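Putative capsid protein of prophage (Escherichia coli CFT073, PDB 3BQW) is a putative prophage capsid protein of the phage major capsid protein E family and probably builds the shell of a phage head. Local coordinates at residues E137-N142 with A334-P339; N38-S43 with K290-Y295; M59-S64 with I161-P166. One frame throughout, in Å; residues are numbered along the deposited sequence.

Contact 1 (E137-N142 with A334-P339)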
loop_
_atom_site.group_PDB
_atom_site.type_symbol
_atom_site.label_atom_id
_atom_site.label_comp_id
_atom_site.label_asym_id
_atom_site.label_seq_id
_atom_site.Cartn_x
_atom_site.Cartn_y
_atom_site.Cartn_z
ATOM N N GLU A 137 0.588 -0.706 1.592
ATOM C CA GLU A 137 -0.318 -1.254 0.569
ATOM C C GLU A 137 -1.067 -2.441 1.107
ATOM O O GLU A 137 -2.249 -2.611 0.794
ATOM C CB GLU A 137 0.441 -1.649 -0.709
ATOM C CG GLU A 137 -0.378 -2.283 -1.841
ATOM C CD GLU A 137 -1.265 -1.304 -2.594
ATOM O OE1 GLU A 137 -1.389 -0.141 -2.163
ATOM O OE2 GLU A 137 -1.901 -1.710 -3.609
ATOM N N TRP A 138 -0.375 -3.265 1.893
ATOM C CA TRP A 138 -0.972 -4.398 2.573
ATOM C C TRP A 138 -2.095 -3.915 3.488
ATOM O O TRP A 138 -3.192 -4.428 3.451
ATOM C CB TRP A 138 0.099 -5.145 3.377
ATOM C CG TRP A 138 -0.400 -6.305 4.141
ATOM C CD1 TRP A 138 -0.855 -7.497 3.627
ATOM C CD2 TRP A 138 -0.500 -6.420 5.567
ATOM N NE1 TRP A 138 -1.239 -8.326 4.641
ATOM C CE2 TRP A 138 -1.026 -7.695 5.845
ATOM C CE3 TRP A 138 -0.206 -5.558 6.638
ATOM C CZ2 TRP A 138 -1.251 -8.147 7.164
ATOM C CZ3 TRP A 138 -0.411 -5.999 7.941
ATOM C CH2 TRP A 138 -0.954 -7.279 8.195
ATOM N N LEU A 139 -1.797 -2.894 4.292
ATOM C CA LEU A 139 -2.784 -2.282 5.140
ATOM C C LEU A 139 -3.939 -1.695 4.317
ATOM O O LEU A 139 -5.070 -1.854 4.694
ATOM C CB LEU A 139 -2.137 -1.203 6.019
ATOM C CG LEU A 139 -1.273 -1.706 7.177
ATOM C CD1 LEU A 139 -0.527 -0.535 7.854
ATOM C CD2 LEU A 139 -2.086 -2.475 8.166
ATOM N N ALA A 140 -3.644 -1.025 3.203
ATOM C CA ALA A 140 -4.665 -0.439 2.317
ATOM C C ALA A 140 -5.630 -1.483 1.712
ATOM O O ALA A 140 -6.866 -1.332 1.770
ATOM C CB ALA A 140 -3.984 0.370 1.191
ATOM N N VAL A 141 -5.064 -2.547 1.153
ATOM C CA VAL A 141 -5.859 -3.581 0.545
ATOM C C VAL A 141 -6.694 -4.301 1.600
ATOM O O VAL A 141 -7.855 -4.593 1.377
ATOM C CB VAL A 141 -5.009 -4.610 -0.242
ATOM C CG1 VAL A 141 -5.919 -5.732 -0.784
ATOM C CG2 VAL A 141 -4.246 -3.931 -1.384
ATOM N N ASN A 142 -6.108 -4.593 2.742
ATOM C CA ASN A 142 -6.876 -5.190 3.837
ATOM C C ASN A 142 -8.042 -4.316 4.310
ATOM O O ASN A 142 -9.121 -4.812 4.562
ATOM C CB ASN A 142 -5.948 -5.544 4.999
ATOM C CG ASN A 142 -5.020 -6.726 4.682
ATOM O OD1 ASN A 142 -4.988 -7.226 3.575
ATOM N ND2 ASN A 142 -4.239 -7.144 5.666
ATOM N N ALA A 334 6.026 5.690 10.435
ATOM C CA ALA A 334 4.858 5.218 11.205
ATOM C C ALA A 334 3.573 5.510 10.441
ATOM O O ALA A 334 2.753 6.282 10.891
ATOM C CB ALA A 334 4.829 5.872 12.617
ATOM N N PRO A 335 3.400 4.873 9.280
ATOM C CA PRO A 335 2.244 5.071 8.410
ATOM C C PRO A 335 1.019 4.247 8.782
ATOM O O PRO A 335 1.138 3.113 9.271
ATOM C CB PRO A 335 2.763 4.614 7.051
ATOM C CG PRO A 335 3.718 3.505 7.390
ATOM C CD PRO A 335 4.352 3.900 8.695
ATOM N N GLN A 336 -0.151 4.832 8.519
ATOM C CA GLN A 336 -1.437 4.158 8.655
ATOM C C GLN A 336 -2.412 4.726 7.617
ATOM O O GLN A 336 -2.684 5.927 7.636
ATOM C CB GLN A 336 -2.022 4.427 10.042
ATOM C CG GLN A 336 -3.406 3.802 10.282
ATOM C CD GLN A 336 -3.428 2.307 10.031
ATOM O OE1 GLN A 336 -2.568 1.580 10.538
ATOM N NE2 GLN A 336 -4.414 1.833 9.252
ATOM N N PRO A 337 -2.891 3.886 6.678
ATOM C CA PRO A 337 -3.945 4.309 5.760
ATOM C C PRO A 337 -5.265 4.629 6.481
ATOM O O PRO A 337 -5.664 3.928 7.407
ATOM C CB PRO A 337 -4.110 3.119 4.805
ATOM C CG PRO A 337 -2.993 2.244 5.060
ATOM C CD PRO A 337 -2.395 2.539 6.367
ATOM N N VAL A 338 -5.884 5.731 6.080
ATOM C CA VAL A 338 -7.156 6.146 6.624
ATOM C C VAL A 338 -8.082 6.394 5.437
ATOM O O VAL A 338 -7.780 7.253 4.612
ATOM C CB VAL A 338 -7.035 7.433 7.468
ATOM C CG1 VAL A 338 -8.398 7.830 7.997
ATOM C CG2 VAL A 338 -6.033 7.222 8.624
ATOM N N PRO A 339 -9.195 5.655 5.361
ATOM C CA PRO A 339 -10.059 5.780 4.189
ATOM C C PRO A 339 -10.915 7.011 4.266
ATOM O O PRO A 339 -11.110 7.559 5.350
ATOM C CB PRO A 339 -10.923 4.521 4.253
ATOM C CG PRO A 339 -11.072 4.255 5.718
ATOM C CD PRO A 339 -9.720 4.655 6.322
#

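Contact 2 (N38-S43 with K290-Y295)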
loop_
_atom_site.group_PDB
_atom_site.type_symbol
_atom_site.label_atom_id
_atom_site.label_comp_id
_atom_site.label_asym_id
_atom_site.label_seq_id
_atom_site.Cartn_x
_atom_site.Cartn_y
_atom_site.Cartn_z
ATOM N N ASN A 38 -3.517 10.910 -0.474
ATOM C CA ASN A 38 -3.116 12.053 0.335
ATOM C C ASN A 38 -2.244 11.642 1.517
ATOM O O ASN A 38 -2.075 10.437 1.824
ATOM C CB ASN A 38 -4.351 12.806 0.818
ATOM C CG ASN A 38 -5.218 13.288 -0.342
ATOM O OD1 ASN A 38 -6.412 13.024 -0.408
ATOM N ND2 ASN A 38 -4.593 13.924 -1.283
ATOM N N VAL A 39 -1.670 12.655 2.154
ATOM C CA VAL A 39 -0.741 12.463 3.240
ATOM C C VAL A 39 -1.037 13.469 4.333
ATOM O O VAL A 39 -1.460 14.620 4.065
ATOM C CB VAL A 39 0.744 12.581 2.774
ATOM C CG1 VAL A 39 1.710 12.747 3.989
ATOM C CG2 VAL A 39 1.131 11.369 1.897
ATOM N N ALA A 40 -0.878 13.006 5.567
ATOM C CA ALA A 40 -0.872 13.875 6.710
ATOM C C ALA A 40 0.222 13.372 7.635
ATOM O O ALA A 40 0.266 12.182 7.964
ATOM C CB ALA A 40 -2.252 13.907 7.414
ATOM N N THR A 41 1.114 14.277 8.040
ATOM C CA THR A 41 2.166 13.947 8.991
ATOM C C THR A 41 1.819 14.596 10.322
ATOM O O THR A 41 1.463 15.780 10.369
ATOM C CB THR A 41 3.555 14.404 8.501
ATOM O OG1 THR A 41 3.538 15.792 8.184
ATOM C CG2 THR A 41 3.990 13.613 7.263
ATOM N N PHE A 42 1.907 13.822 11.402
ATOM C CA PHE A 42 1.564 14.309 12.719
ATOM C C PHE A 42 2.817 14.613 13.537
ATOM O O PHE A 42 3.862 13.994 13.336
ATOM C CB PHE A 42 0.634 13.300 13.436
ATOM C CG PHE A 42 -0.727 13.209 12.811
ATOM C CD1 PHE A 42 -1.808 13.854 13.379
ATOM C CD2 PHE A 42 -0.911 12.543 11.610
ATOM C CE1 PHE A 42 -3.062 13.804 12.778
ATOM C CE2 PHE A 42 -2.151 12.499 10.993
ATOM C CZ PHE A 42 -3.228 13.129 11.580
ATOM N N SER A 43 2.699 15.589 14.444
ATOM C CA SER A 43 3.770 15.937 15.383
ATOM C C SER A 43 3.585 15.208 16.703
ATOM O O SER A 43 4.381 15.351 17.635
ATOM C CB SER A 43 3.767 17.446 15.629
ATOM O OG SER A 43 2.428 17.853 15.932
ATOM N N LYS A 290 -11.114 9.309 -2.002
ATOM C CA LYS A 290 -9.680 9.365 -1.665
ATOM C C LYS A 290 -9.475 9.748 -0.230
ATOM O O LYS A 290 -9.848 10.828 0.164
ATOM C CB LYS A 290 -8.927 10.398 -2.503
ATOM C CG LYS A 290 -8.989 10.191 -4.002
ATOM C CD LYS A 290 -8.879 11.552 -4.628
ATOM C CE LYS A 290 -8.646 11.490 -6.086
ATOM N NZ LYS A 290 -9.099 12.764 -6.707
ATOM N N GLY A 291 -8.856 8.851 0.520
ATOM C CA GLY A 291 -8.408 9.114 1.877
ATOM C C GLY A 291 -6.922 9.380 1.893
ATOM O O GLY A 291 -6.379 9.996 0.981
ATOM N N LEU A 292 -6.244 8.932 2.943
ATOM C CA LEU A 292 -4.842 9.320 3.127
ATOM C C LEU A 292 -4.021 8.242 3.779
ATOM O O LEU A 292 -4.543 7.239 4.253
ATOM C CB LEU A 292 -4.737 10.621 3.953
ATOM C CG LEU A 292 -5.154 10.501 5.434
ATOM C CD1 LEU A 292 -4.453 11.476 6.301
ATOM C CD2 LEU A 292 -6.647 10.680 5.550
ATOM N N VAL A 293 -2.707 8.443 3.754
ATOM C CA VAL A 293 -1.808 7.712 4.636
ATOM C C VAL A 293 -1.397 8.731 5.669
ATOM O O VAL A 293 -0.858 9.792 5.350
ATOM C CB VAL A 293 -0.592 7.033 3.909
ATOM C CG1 VAL A 293 0.287 6.268 4.917
ATOM C CG2 VAL A 293 -1.085 6.059 2.835
ATOM N N ALA A 294 -1.722 8.420 6.918
ATOM C CA ALA A 294 -1.395 9.260 8.049
ATOM C C ALA A 294 -0.091 8.755 8.627
ATOM O O ALA A 294 0.115 7.544 8.764
ATOM C CB ALA A 294 -2.512 9.215 9.101
ATOM N N TYR A 295 0.792 9.680 8.969
ATOM C CA TYR A 295 2.094 9.326 9.552
ATOM C C TYR A 295 2.194 9.867 10.983
ATOM O O TYR A 295 2.030 11.066 11.215
ATOM C CB TYR A 295 3.225 9.882 8.690
ATOM C CG TYR A 295 3.308 9.212 7.345
ATOM C CD1 TYR A 295 4.233 8.196 7.103
ATOM C CD2 TYR A 295 2.444 9.585 6.304
ATOM C CE1 TYR A 295 4.291 7.556 5.839
ATOM C CE2 TYR A 295 2.517 8.981 5.062
ATOM C CZ TYR A 295 3.440 7.961 4.835
ATOM O OH TYR A 295 3.483 7.348 3.596
#

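Contact 3 (M59-S64 with I161-P166)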
loop_
_atom_site.group_PDB
_atom_site.type_symbol
_atom_site.label_atom_id
_atom_site.label_comp_id
_atom_site.label_asym_id
_atom_site.label_seq_id
_atom_site.Cartn_x
_atom_site.Cartn_y
_atom_site.Cartn_z
ATOM N N MET A 59 -12.924 9.700 10.706
ATOM C CA MET A 59 -12.262 10.349 11.848
ATOM C C MET A 59 -12.304 9.556 13.148
ATOM O O MET A 59 -11.846 10.035 14.180
ATOM C CB MET A 59 -12.792 11.771 12.023
ATOM C CG MET A 59 -12.111 12.732 11.046
ATOM S SD MET A 59 -12.794 14.348 11.237
ATOM C CE MET A 59 -11.318 15.344 11.213
ATOM N N SER A 60 -12.817 8.335 13.075
ATOM C CA SER A 60 -12.619 7.384 14.144
ATOM C C SER A 60 -12.606 5.970 13.610
ATOM O O SER A 60 -13.051 5.704 12.499
ATOM C CB SER A 60 -13.685 7.552 15.236
ATOM O OG SER A 60 -14.968 7.241 14.769
ATOM N N ALA A 61 -12.074 5.066 14.424
ATOM C CA ALA A 61 -12.096 3.636 14.137
ATOM C C ALA A 61 -12.338 2.897 15.442
ATOM O O ALA A 61 -12.104 3.429 16.527
ATOM C CB ALA A 61 -10.772 3.177 13.489
ATOM N N PHE A 62 -12.846 1.679 15.320
ATOM C CA PHE A 62 -13.085 0.807 16.458
ATOM C C PHE A 62 -11.845 -0.042 16.652
ATOM O O PHE A 62 -11.502 -0.895 15.828
ATOM C CB PHE A 62 -14.309 -0.054 16.198
ATOM C CG PHE A 62 -14.834 -0.773 17.418
ATOM C CD1 PHE A 62 -15.708 -0.148 18.278
ATOM C CD2 PHE A 62 -14.502 -2.093 17.652
ATOM C CE1 PHE A 62 -16.215 -0.821 19.366
ATOM C CE2 PHE A 62 -15.001 -2.778 18.743
ATOM C CZ PHE A 62 -15.851 -2.148 19.592
ATOM N N CYS A 63 -11.171 0.213 17.759
ATOM C CA CYS A 63 -9.901 -0.380 18.064
ATOM C C CYS A 63 -10.061 -1.369 19.208
ATOM O O CYS A 63 -10.642 -1.047 20.241
ATOM C CB CYS A 63 -8.898 0.723 18.418
ATOM S SG CYS A 63 -8.517 1.740 16.978
ATOM N N SER A 64 -9.553 -2.579 18.993
ATOM C CA SER A 64 -9.696 -3.673 19.928
ATOM C C SER A 64 -8.338 -4.293 20.239
ATOM O O SER A 64 -7.564 -4.545 19.332
ATOM C CB SER A 64 -10.608 -4.761 19.341
ATOM O OG SER A 64 -11.926 -4.302 19.136
ATOM N N ILE A 161 -7.628 -2.524 14.136
ATOM C CA ILE A 161 -8.437 -1.390 13.716
ATOM C C ILE A 161 -9.547 -1.941 12.841
ATOM O O ILE A 161 -9.288 -2.721 11.906
ATOM C CB ILE A 161 -7.647 -0.367 12.850
ATOM C CG1 ILE A 161 -6.568 0.318 13.665
ATOM C CG2 ILE A 161 -8.587 0.692 12.274
ATOM C CD1 ILE A 161 -5.532 1.078 12.777
ATOM N N ASP A 162 -10.765 -1.516 13.127
ATOM C CA ASP A 162 -11.920 -1.905 12.350
ATOM C C ASP A 162 -12.670 -0.650 11.893
ATOM O O ASP A 162 -13.203 0.111 12.707
ATOM C CB ASP A 162 -12.820 -2.815 13.180
ATOM C CG ASP A 162 -13.970 -3.391 12.398
ATOM O OD1 ASP A 162 -14.039 -3.197 11.159
ATOM O OD2 ASP A 162 -14.822 -4.062 13.033
ATOM N N TRP A 163 -12.665 -0.443 10.584
ATOM C CA TRP A 163 -13.374 0.675 9.941
ATOM C C TRP A 163 -14.863 0.368 9.749
ATOM O O TRP A 163 -15.608 1.227 9.298
ATOM C CB TRP A 163 -12.745 0.981 8.599
ATOM C CG TRP A 163 -11.251 1.309 8.690
ATOM C CD1 TRP A 163 -10.206 0.523 8.270
ATOM C CD2 TRP A 163 -10.666 2.486 9.272
ATOM N NE1 TRP A 163 -9.007 1.158 8.540
ATOM C CE2 TRP A 163 -9.257 2.361 9.142
ATOM C CE3 TRP A 163 -11.194 3.634 9.887
ATOM C CZ2 TRP A 163 -8.374 3.338 9.594
ATOM C CZ3 TRP A 163 -10.315 4.609 10.337
ATOM C CH2 TRP A 163 -8.912 4.453 10.190
ATOM N N LYS A 164 -15.264 -0.857 10.103
ATOM C CA LYS A 164 -16.658 -1.316 10.136
ATOM C C LYS A 164 -17.271 -1.217 8.743
ATOM O O LYS A 164 -18.232 -0.480 8.524
ATOM C CB LYS A 164 -17.514 -0.544 11.172
ATOM C CG LYS A 164 -17.051 -0.613 12.654
ATOM C CD LYS A 164 -17.788 -1.631 13.526
ATOM C CE LYS A 164 -17.791 -1.244 15.034
ATOM N NZ LYS A 164 -17.942 -2.430 15.967
ATOM N N ILE A 165 -16.713 -1.953 7.791
ATOM C CA ILE A 165 -17.312 -1.982 6.465
ATOM C C ILE A 165 -18.635 -2.781 6.591
ATOM O O ILE A 165 -18.685 -3.784 7.301
ATOM C CB ILE A 165 -16.325 -2.542 5.396
ATOM C CG1 ILE A 165 -16.751 -2.063 3.998
ATOM C CG2 ILE A 165 -16.200 -4.066 5.475
ATOM C CD1 ILE A 165 -15.889 -2.588 2.855
ATOM N N PRO A 166 -19.723 -2.309 5.978
ATOM C CA PRO A 166 -20.931 -3.138 6.045
ATOM C C PRO A 166 -20.695 -4.555 5.506
ATOM O O PRO A 166 -19.949 -4.731 4.555
ATOM C CB PRO A 166 -21.945 -2.355 5.190
ATOM C CG PRO A 166 -21.462 -0.946 5.272
ATOM C CD PRO A 166 -19.968 -1.067 5.229
#

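Contact 1 (E137-N142 with A334-P339)
Leu139 and Ala140 face Pro337 where helix 137-142 runs over strand 335-338, with the two axes 7.9 Å apart at closest and their directions 24° from parallel. No hydrogen bond joins the two segments. The contact is apolar and buried, and Pro337 is its centre. The CG corner of Pro337 meets the helix: CG lies 3.7 Å from Leu139 CB. The same CG sits 3.8 Å from the backbone N of Ala140, so the ring rests between two successive helix residues. Ala140 adds a looser touch through its methyl group, with CB 4.4 Å from Pro337 CG.

Leu139 crosses the proline ring at about a right angle. Its CG stands anti to the carbonyl carbon (chi1 -74°), which carries the branch along the strand toward Gln336. CD1 then reaches 3.9 Å from Pro337 CD and 4.0 Å from Gln336 OE1. Gln336 starts out from the far side of the strand, but its chain bends at chi2 and brings the amide round toward the helix. The amide is held by its own strand: NE2 donates to Pro337 O at 3.1 Å, on a lone pair in the carbonyl plane.

Beyond this pair, Phe36 packs on both Ala140 and Pro337, and Val136, one turn back on the helix, touches Pro335 and Pro337. Side chains alternate along the strand, which turns Pro335 and Pro337 to the helix. The backbones of Gln336 and Val338 bond to Ala294 and Leu292 of the next strand. A long helix, here 113-146, lying along a beta sheet is consistent with the spine helix of the HK97-like capsid protein fold.

Contact 2 (N38-S43 with K290-Y295)
Asn38, Ala40 and Phe42 trade backbone hydrogen bonds with Val293 and Tyr295, in the pattern of two parallel strands. Val293 N donates to Asn38 O at 2.8 Å, and Ala40 N returns a longer bond to Val293 O at 3.2 Å. Tyr295 N then gives to Ala40 O at 2.7 Å, and Phe42 N closes the series on Tyr295 O at 2.8 Å. The last two donors lie almost on the line of the carbonyl bond. At the start of the pair, Asn38 N makes only a weak bond to Gly291 O.

The side chains divide over two faces. On one, the Ala40 methyl meets Leu292 CD1 at 3.5 Å, tighter than usual for two carbons. With chi1 at 68°, Leu292 CG is set between its backbone N and carbonyl carbon, and CD1 extends toward Ala40. Next along this side, Phe42 CE2 lies 3.8 Å from Ala294 CB. The Phe42 ring also has Tyr295 O at its edge, in the ring plane, with CD2 3.3 Å from that oxygen. On the other face Tyr295 leans back along the strands. Its CD2 comes to 4.0 Å from Val39 CG1, while Ala40 O lies at the ring edge.

Further out, Pro335 and Ser333 pack on Tyr295, and Pro335 also touches Val293. Ile47 touches both Phe42 and Ala294, and Leu52 adds to Ala40. Thr41, the partner of Tyr295 in the strand pair, accepts through its O from Gln310 NE2. Strand 292-295 bonds on its far side to strand 327-338, which runs antiparallel to it. This is parallel edge pairing in a mixed beta sheet: 38-41, from early in the chain, is added beside a strand from its last quarter.

Contact 3 (M59-S64 with I161-P166)
Ser60 approaches Trp163 through its backbone: its O lies near the ring plane, at the edge, 3.7 Å from CZ3. The Ser60 hydroxyl is taken up elsewhere, by Glu78. Ala61 meets the same indole over a face, in a CH-pi contact between its CB and the six-membered ring. That methyl also touches Ile161 CG2 at 3.5 Å, and CG2 itself sits above the same indole.

Phe62 forms an antiparallel hydrogen-bonded pair with Asp162. Phe62 N gives to Asp162 O at 3.1 Å, and Asp162 N gives to Phe62 O at 2.9 Å. The pairing joins two beta hairpins, 61-67 with 70-79 and 148-151 with 159-162, into one four-stranded antiparallel sheet. The Phe62 ring carries a cation-pi contact: Lys164 NZ stands 3.8 Å from the ring centroid, only 9° off the normal. The lysine closes an Asx turn: Lys164 N donates to Asp162 OD1, 2.8 Å away, and approaches from above the carboxylate plane. The other oxygen, OD2, makes a salt bridge with Arg73, whose guanidinium also lies close to Lys164 NZ.

Cys63 turns to the opposite face, and its SG rests 4.1 Å from Ile161 CG1.

How the contacts relate
The centre of contact 1 lies about 6 Å from the centre of the chain in space, with contact 2 about 10 Å from it and contact 3 about 13 Å, centre to centre. Contacts 1 and 2 reach one mixed sheet, where strands 327-338 and 292-295 are neighbours. Contact 3 belongs to a separate antiparallel sheet. Trp163 and Ile161 bring that sheet against 334-339, so contact 1 touches both others. Contacts 2 and 3 stay about 8 Å apart at their nearest atoms. Along the chain, contact 3 is nested inside the loop closed by contact 2, while contact 1 crosses both. Early and late parts are thus interwoven, and contact 1 brings helix 113-146 against the mixed sheet.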